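Local coordinates for 1-carboxybiuret hydrolase subunit AtzE (Pseudomonas sp., PDB 6C62), which hydrolyses 1-carboxybiuret to urea-1,3-dicarboxylate and ammonia, a step in the bacterial degradation of atrazine, at residues 304-309 / 336-341. Numbering follows the deposited sequence.
Sequences ITASEG and VLQPVA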
loop_
_atom_site.group_PDB
_atom_site.type_symbol
_atom_site.label_atom_id
_atom_site.label_comp_id
_atom_site.label_asym_id
_atom_site.label_seq_id
_atom_site.Cartn_x
_atom_site.Cartn_y
_atom_site.Cartn_z
ATOM N N ILE A 304 -0.153 -9.458 8.509
ATOM C CA ILE A 304 0.609 -8.306 8.015
ATOM C C ILE A 304 1.791 -7.990 8.931
ATOM O O ILE A 304 2.841 -7.690 8.493
ATOM C CB ILE A 304 -0.335 -7.101 7.870
ATOM C CG1 ILE A 304 -1.204 -7.349 6.624
ATOM C CG2 ILE A 304 0.385 -5.768 7.719
ATOM C CD1 ILE A 304 -2.443 -6.463 6.526
ATOM N N THR A 305 1.565 -8.090 10.219
ATOM C CA THR A 305 2.581 -7.809 11.237
ATOM C C THR A 305 3.762 -8.749 11.065
ATOM O O THR A 305 4.896 -8.306 11.045
ATOM C CB THR A 305 1.988 -7.936 12.651
ATOM O OG1 THR A 305 1.089 -6.820 12.871
ATOM C CG2 THR A 305 3.065 -7.959 13.691
ATOM N N ALA A 306 3.476 -10.044 10.991
ATOM C CA ALA A 306 4.547 -11.022 10.943
ATOM C C ALA A 306 5.386 -10.881 9.666
ATOM O O ALA A 306 6.571 -10.989 9.709
ATOM C CB ALA A 306 3.988 -12.429 11.052
ATOM N N SER A 307 4.732 -10.718 8.518
ATOM C CA SER A 307 5.492 -10.575 7.281
ATOM C C SER A 307 6.265 -9.240 7.195
ATOM O O SER A 307 7.440 -9.260 6.787
ATOM C CB SER A 307 4.576 -10.763 6.088
ATOM O OG SER A 307 4.310 -12.150 5.999
ATOM N N GLU A 308 5.610 -8.131 7.500
ATOM C CA GLU A 308 6.280 -6.849 7.380
ATOM C C GLU A 308 7.410 -6.743 8.456
ATOM O O GLU A 308 8.477 -6.322 8.137
ATOM C CB GLU A 308 5.326 -5.669 7.554
ATOM C CG GLU A 308 4.468 -5.383 6.371
ATOM C CD GLU A 308 3.657 -4.054 6.406
ATOM O OE1 GLU A 308 4.006 -3.084 7.116
ATOM O OE2 GLU A 308 2.632 -3.957 5.630
ATOM N N GLY A 309 7.150 -7.160 9.717
ATOM C CA GLY A 309 8.219 -7.115 10.737
ATOM C C GLY A 309 9.350 -8.105 10.448
ATOM O O GLY A 309 10.513 -7.766 10.549
ATOM N N VAL A 336 8.495 -14.310 7.740
ATOM C CA VAL A 336 9.204 -14.260 6.426
ATOM C C VAL A 336 8.755 -15.377 5.493
ATOM O O VAL A 336 8.769 -15.214 4.280
ATOM C CB VAL A 336 10.720 -14.370 6.643
ATOM C CG1 VAL A 336 11.462 -14.629 5.360
ATOM C CG2 VAL A 336 11.232 -13.118 7.320
ATOM N N LEU A 337 8.390 -16.544 6.060
ATOM C CA LEU A 337 8.005 -17.713 5.262
ATOM C C LEU A 337 6.519 -17.721 4.836
ATOM O O LEU A 337 6.114 -18.618 4.097
ATOM C CB LEU A 337 8.401 -19.009 5.958
ATOM C CG LEU A 337 9.850 -19.091 6.440
ATOM C CD1 LEU A 337 10.182 -20.477 7.066
ATOM C CD2 LEU A 337 10.856 -18.748 5.360
ATOM N N GLN A 338 5.749 -16.716 5.219
ATOM C CA GLN A 338 4.317 -16.715 4.947
ATOM C C GLN A 338 4.073 -16.528 3.450
ATOM O O GLN A 338 4.694 -15.678 2.804
ATOM C CB GLN A 338 3.577 -15.605 5.720
ATOM C CG GLN A 338 3.462 -15.883 7.191
ATOM C CD GLN A 338 2.910 -14.757 8.005
ATOM O OE1 GLN A 338 2.930 -14.830 9.220
ATOM N NE2 GLN A 338 2.359 -13.732 7.356
ATOM N N PRO A 339 3.222 -17.386 2.860
ATOM C CA PRO A 339 2.790 -17.112 1.453
ATOM C C PRO A 339 2.367 -15.631 1.203
ATOM O O PRO A 339 1.718 -15.026 2.015
ATOM C CB PRO A 339 1.593 -18.050 1.272
ATOM C CG PRO A 339 1.882 -19.214 2.225
ATOM C CD PRO A 339 2.608 -18.610 3.410
ATOM N N VAL A 340 2.802 -15.075 0.094
ATOM C CA VAL A 340 2.437 -13.746 -0.331
ATOM C C VAL A 340 0.913 -13.661 -0.538
ATOM O O VAL A 340 0.327 -12.596 -0.331
ATOM C CB VAL A 340 3.204 -13.324 -1.593
ATOM C CG1 VAL A 340 2.766 -14.120 -2.818
ATOM C CG2 VAL A 340 3.049 -11.818 -1.818
ATOM N N ALA A 341 0.245 -14.758 -0.879
ATOM C CA ALA A 341 -1.227 -14.691 -0.954
ATOM C C ALA A 341 -1.903 -14.251 0.355
ATOM O O ALA A 341 -2.956 -13.540 0.317
ATOM C CB ALA A 341 -1.773 -16.031 -1.370
#
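Q338 reaches across to helix 294-312 and spreads its carboxamide over the A306-S307 surface. OE1 of Q338 abuts the methyl CB of A306 at 3.2 Å. At the other corner of the amide, NE2 of Q338 lies 2.9 Å from OG of S307, but OG stands above the amide plane, where neither N-H points, and the two are not hydrogen-bonded. Each bonds outside the pair, NE2 to the carbonyl of V303, one turn earlier in the same helix, and OG to the carbonyl of G335. The hydroxyl also sits beside the aliphatic stem, 3.5 Å from CB of Q338. CG of Q338 lies beside the backbone N (chi1 -72°), and the chain beyond it is extended, which carries the amide to the helix. In this amidase-family fold, a mixed sheet flanked by helices, the contact lies away from the presumed Ser-Ser-Lys catalytic residues and joins helix 294-312 to the turn between helices 329-336 and 340-360. An alanine in place of Q338 would probably leave the V303 carbonyl without its side-chain donor and open a gap against the A306 methyl. The S307-G335 bond ties helix 294-312 to the last turn of helix 329-336, where CA of S307 and CA of V336 lie 5.3 Å apart. CB of V336 points away from helix 294-312, and its side chain packs on L314 and L317. P339 occupies the N-cap position of helix 340-360. V340 of a second subunit packs on S307, while the carbonyl of L337 is hydrogen-bonded to an aromatic side chain of a different protein.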